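Local coordinates for hypothetical protein (Legionella pneumophila subsp. pneumophila, PDB 4G2A) that is of unknown function but is a putative nutrient-binding protein that contains a YARHG domain, at residues 300-303 and 304-308; 259-263 and 264-268. All blocks are in the same frame, centred on the assembly; numbering follows the deposited sequence.

Contact 1. Residues 300-303 and 304-308; sequences PDYS and DRMLN
Tyr302 and Asp304 meet through the phenol oxygen: OH of Tyr302 donates to OD1 of Asp304 at 2.8 Å. The carboxylate oxygen lies at the ring's edge, near its plane, while the carboxylate itself is turned almost square to the ring, the two planes 88° apart. The hydroxyl reaches OD1 from above the carboxylate plane, 38° out of it. With CG of Tyr302 opposite its own backbone N (chi1 174°), the ring runs forward along the chain, and this brings the hydroxyl level with the residue two places on.

Further back on the ring sits Met306, present as selenomethionine. Its SE is 3.9 Å from CD1 of Tyr302, an oblique Met-aromatic contact. From SE of Met306 to the centroid of the Tyr302 ring is 5.0 Å. The side chain is extended beyond CG, running back past the Ser303 backbone until CE of Met306 comes 3.4 Å from the carbonyl O of Asp301.

Just after Tyr302 and Ser303 the backbone enters a short 3-10 segment, 304-306, part of the connection from helix 284-291 to helix 309-321 in the YARHG domain. Ser303 stands just ahead of it and takes two N-H groups: its OG accepts from Arg305 N at 3.1 Å, and its carbonyl O accepts from Met306 N at 3.1 Å. The same OG packs against CB and CG of Arg305, whose chain bends at chi2 and leads its guanidinium away from the turn.

Tyr274 of helix 263-275 touches both Tyr302 and Asp304, so the hydroxyl-carboxylate pair lies against that helix. Tyr277, in a loop, touches both Tyr302 and Met306.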
loop_
_atom_site.group_PDB
_atom_site.type_symbol
_atom_site.label_atom_id
_atom_site.label_comp_id
_atom_site.label_asym_id
_atom_site.label_seq_id
_atom_site.Cartn_x
_atom_site.Cartn_y
_atom_site.Cartn_z
ATOM N N PRO A 300 13.188 21.100 -9.572
ATOM C CA PRO A 300 13.842 22.421 -9.685
ATOM C C PRO A 300 14.480 22.891 -8.377
ATOM O O PRO A 300 15.340 23.776 -8.402
ATOM C CB PRO A 300 12.704 23.352 -10.104
ATOM C CG PRO A 300 11.553 22.456 -10.450
ATOM C CD PRO A 300 11.720 21.232 -9.641
ATOM N N ASP A 301 14.082 22.271 -7.243
ATOM C CA ASP A 301 14.599 22.546 -5.903
ATOM C C ASP A 301 15.776 21.596 -5.563
ATOM O O ASP A 301 16.204 21.538 -4.394
ATOM C CB ASP A 301 13.470 22.425 -4.856
ATOM C CG ASP A 301 12.289 23.343 -5.110
ATOM O OD1 ASP A 301 12.506 24.571 -5.254
ATOM O OD2 ASP A 301 11.143 22.840 -5.146
ATOM N N TYR A 302 16.327 20.887 -6.592
ATOM C CA TYR A 302 17.460 19.984 -6.390
ATOM C C TYR A 302 18.658 20.723 -5.798
ATOM O O TYR A 302 18.911 21.882 -6.138
ATOM C CB TYR A 302 17.901 19.245 -7.677
ATOM C CG TYR A 302 19.173 18.439 -7.463
ATOM C CD1 TYR A 302 19.149 17.240 -6.753
ATOM C CD2 TYR A 302 20.416 18.935 -7.861
ATOM C CE1 TYR A 302 20.320 16.530 -6.488
ATOM C CE2 TYR A 302 21.596 18.245 -7.576
ATOM C CZ TYR A 302 21.539 17.033 -6.906
ATOM O OH TYR A 302 22.675 16.322 -6.643
ATOM N N SER A 303 19.395 20.010 -4.924
ATOM C CA SER A 303 20.630 20.431 -4.273
ATOM C C SER A 303 21.484 19.222 -3.989
ATOM O O SER A 303 20.952 18.163 -3.639
ATOM C CB SER A 303 20.341 21.168 -2.968
ATOM O OG SER A 303 21.548 21.421 -2.262
ATOM N N ASP A 304 22.808 19.392 -4.059
ATOM C CA ASP A 304 23.740 18.323 -3.732
ATOM C C ASP A 304 23.631 17.959 -2.242
ATOM O O ASP A 304 23.980 16.839 -1.886
ATOM C CB ASP A 304 25.178 18.699 -4.119
ATOM C CG ASP A 304 25.447 18.647 -5.622
ATOM O OD1 ASP A 304 25.106 17.610 -6.258
ATOM O OD2 ASP A 304 26.029 19.626 -6.158
ATOM N N ARG A 305 23.039 18.854 -1.397
ATOM C CA ARG A 305 22.783 18.622 0.042
ATOM C C ARG A 305 21.845 17.421 0.280
ATOM O O ARG A 305 21.853 16.856 1.375
ATOM C CB ARG A 305 22.196 19.870 0.728
ATOM C CG ARG A 305 23.115 21.098 0.742
ATOM C CD ARG A 305 24.265 20.978 1.718
ATOM N NE ARG A 305 24.867 22.280 1.988
ATOM C CZ ARG A 305 25.622 22.546 3.049
ATOM N NH1 ARG A 305 25.876 21.601 3.949
ATOM N NH2 ARG A 305 26.125 23.763 3.224
HETATM N N MSE A 306 21.086 17.003 -0.757
HETATM C CA MSE A 306 20.176 15.855 -0.714
HETATM C C MSE A 306 20.915 14.504 -0.655
HETATM O O MSE A 306 20.307 13.505 -0.249
HETATM C CB MSE A 306 19.224 15.883 -1.918
HETATM C CG MSE A 306 18.149 16.945 -1.754
HETATM SE SE MSE A 306 17.174 17.393 -3.355
HETATM C CE MSE A 306 15.891 18.629 -2.586
ATOM N N LEU A 307 22.213 14.465 -1.035
ATOM C CA LEU A 307 22.988 13.221 -0.998
ATOM C C LEU A 307 23.220 12.777 0.453
ATOM O O LEU A 307 23.659 13.564 1.295
ATOM C CB LEU A 307 24.321 13.327 -1.752
ATOM C CG LEU A 307 24.253 13.664 -3.242
ATOM C CD1 LEU A 307 25.582 14.148 -3.719
ATOM C CD2 LEU A 307 23.846 12.472 -4.069
ATOM N N ASN A 308 22.866 11.525 0.732
ATOM C CA ASN A 308 22.974 10.921 2.047
ATOM C C ASN A 308 24.306 10.153 2.155
ATOM O O ASN A 308 25.110 10.173 1.217
ATOM C CB ASN A 308 21.729 10.040 2.362
ATOM C CG ASN A 308 21.521 8.772 1.556
ATOM O OD1 ASN A 308 22.433 8.211 0.958
ATOM N ND2 ASN A 308 20.329 8.206 1.638
#

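Contact 2. Residues 259-263 and 264-268; sequences ARLSN and KELRF
Leu266 N donates to the carbonyl O of Ser262 at 3.0 Å, nearly along the C=O axis, and so begins the bonding of helix 263-275. Ser262 is the N-cap of that helix. Its own backbone N-H goes to OE1 of Glu265 at 3.1 Å, along a nearly straight line (171°) that meets the carboxylate from above its plane, 40° out of it. The return bond is longer: Glu265 N points to Ser262 OG at 3.3 Å, a weak hydrogen bond. Together the two make a capping box. The hydroxyl reaches the helix because chi1 of Ser262 is 65°, which sets OG between its own N and carbonyl carbon; there it also rests on the methylenes of Glu265, with CG of Glu265 3.3 Å from OG of Ser262.

Behind the cap, the carbonyl of Asn263 accepts from Arg267 N. Leu261, the residue before the cap, turns toward the helix, and its two methyls part company: CD2 lies 3.7 Å from OE1 of Glu265, whereas CD1 meets CD1 of Leu266 at 3.9 Å, the two leucine chains crossing at about a right angle. Arg267 sends its guanidinium away to a salt bridge with Asp285.

Serine and glutamate thus occupy two N-H groups at the start of the helix, one before the first turn and one within it, and the carboxylate's negative charge would probably suit the positive end of the helix dipole.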
loop_
_atom_site.group_PDB
_atom_site.type_symbol
_atom_site.label_atom_id
_atom_site.label_comp_id
_atom_site.label_asym_id
_atom_site.label_seq_id
_atom_site.Cartn_x
_atom_site.Cartn_y
_atom_site.Cartn_z
ATOM N N ALA A 259 34.982 -1.846 -11.343
ATOM C CA ALA A 259 36.019 -1.727 -12.376
ATOM C C ALA A 259 35.632 -2.495 -13.661
ATOM O O ALA A 259 36.062 -2.109 -14.748
ATOM C CB ALA A 259 37.351 -2.234 -11.842
ATOM N N ARG A 260 34.806 -3.557 -13.527
ATOM C CA ARG A 260 34.295 -4.401 -14.618
ATOM C C ARG A 260 33.212 -3.703 -15.459
ATOM O O ARG A 260 32.806 -4.253 -16.488
ATOM C CB ARG A 260 33.697 -5.705 -14.051
ATOM C CG ARG A 260 34.708 -6.803 -13.763
ATOM C CD ARG A 260 34.019 -8.006 -13.146
ATOM N NE ARG A 260 34.666 -8.405 -11.894
ATOM C CZ ARG A 260 34.121 -9.206 -10.986
ATOM N NH1 ARG A 260 32.909 -9.711 -11.176
ATOM N NH2 ARG A 260 34.785 -9.509 -9.878
ATOM N N LEU A 261 32.694 -2.540 -14.998
ATOM C CA LEU A 261 31.653 -1.800 -15.707
ATOM C C LEU A 261 32.203 -1.090 -16.945
ATOM O O LEU A 261 33.326 -0.582 -16.903
ATOM C CB LEU A 261 31.009 -0.760 -14.776
ATOM C CG LEU A 261 30.159 -1.262 -13.600
ATOM C CD1 LEU A 261 29.622 -0.089 -12.794
ATOM C CD2 LEU A 261 29.007 -2.158 -14.071
ATOM N N SER A 262 31.406 -1.023 -18.035
ATOM C CA SER A 262 31.791 -0.287 -19.247
ATOM C C SER A 262 31.776 1.221 -18.927
ATOM O O SER A 262 31.193 1.606 -17.913
ATOM C CB SER A 262 30.858 -0.617 -20.402
ATOM O OG SER A 262 29.542 -0.169 -20.121
ATOM N N ASN A 263 32.419 2.070 -19.755
ATOM C CA ASN A 263 32.483 3.504 -19.463
ATOM C C ASN A 263 31.084 4.128 -19.421
ATOM O O ASN A 263 30.840 4.973 -18.558
ATOM C CB ASN A 263 33.410 4.255 -20.419
ATOM C CG ASN A 263 33.082 4.163 -21.888
ATOM O OD1 ASN A 263 32.361 5.006 -22.435
ATOM N ND2 ASN A 263 33.699 3.207 -22.582
ATOM N N LYS A 264 30.149 3.650 -20.290
ATOM C CA LYS A 264 28.753 4.098 -20.330
ATOM C C LYS A 264 28.022 3.696 -19.043
ATOM O O LYS A 264 27.355 4.541 -18.452
ATOM C CB LYS A 264 28.016 3.533 -21.563
ATOM C CG LYS A 264 28.532 4.087 -22.893
ATOM C CD LYS A 264 27.823 3.476 -24.106
ATOM C CE LYS A 264 28.469 3.900 -25.408
ATOM N NZ LYS A 264 27.857 3.228 -26.591
ATOM N N GLU A 265 28.162 2.423 -18.601
ATOM C CA GLU A 265 27.512 1.891 -17.393
ATOM C C GLU A 265 27.956 2.636 -16.140
ATOM O O GLU A 265 27.104 2.991 -15.319
ATOM C CB GLU A 265 27.800 0.400 -17.227
ATOM C CG GLU A 265 26.936 -0.508 -18.076
ATOM C CD GLU A 265 27.460 -1.922 -18.272
ATOM O OE1 GLU A 265 28.551 -2.248 -17.745
ATOM O OE2 GLU A 265 26.782 -2.698 -18.984
ATOM N N LEU A 266 29.276 2.907 -16.003
ATOM C CA LEU A 266 29.808 3.648 -14.868
ATOM C C LEU A 266 29.344 5.117 -14.884
ATOM O O LEU A 266 29.092 5.681 -13.814
ATOM C CB LEU A 266 31.337 3.563 -14.780
ATOM C CG LEU A 266 31.950 4.124 -13.473
ATOM C CD1 LEU A 266 31.594 3.263 -12.268
ATOM C CD2 LEU A 266 33.442 4.283 -13.577
ATOM N N ARG A 267 29.219 5.726 -16.073
ATOM C CA ARG A 267 28.765 7.115 -16.193
ATOM C C ARG A 267 27.284 7.200 -15.778
ATOM O O ARG A 267 26.941 8.067 -14.982
ATOM C CB ARG A 267 29.005 7.661 -17.617
ATOM C CG ARG A 267 28.319 8.985 -17.930
ATOM C CD ARG A 267 28.958 9.641 -19.132
ATOM N NE ARG A 267 28.224 10.810 -19.621
ATOM C CZ ARG A 267 28.256 12.014 -19.056
ATOM N NH1 ARG A 267 28.941 12.211 -17.936
ATOM N NH2 ARG A 267 27.582 13.022 -19.592
ATOM N N PHE A 268 26.441 6.263 -16.252
ATOM C CA PHE A 268 25.013 6.193 -15.893
ATOM C C PHE A 268 24.826 5.854 -14.409
ATOM O O PHE A 268 23.967 6.469 -13.784
ATOM C CB PHE A 268 24.243 5.192 -16.778
ATOM C CG PHE A 268 24.147 5.562 -18.244
ATOM C CD1 PHE A 268 23.994 6.894 -18.642
ATOM C CD2 PHE A 268 24.154 4.579 -19.228
ATOM C CE1 PHE A 268 23.878 7.231 -19.995
ATOM C CE2 PHE A 268 24.020 4.917 -20.584
ATOM C CZ PHE A 268 23.891 6.240 -20.956
#

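In the fold
Both contacts belong to the helical YARHG part of the chain, on the same side of its centre, with contact 2 earlier in sequence. The centres of contact 1 and contact 2 are about 24 Å apart. The nearest atoms of contact 1 and contact 2 are about 11 Å apart, so the two do not touch. Helix 263-275 connects them: contact 2 forms its N-terminal end, and further along the same helix Ile273 and Tyr274 pack against side chains of contact 1. Contact 1 leads in turn into helix 309-321, whose Asp311 accepts from the backbone N of Asn308. The function is unknown, and no active site can be assigned to either contact. Arg260 forms a salt bridge with a sulfate that is probably from the crystallisation liquor, so the ion is no firm evidence of a binding pocket.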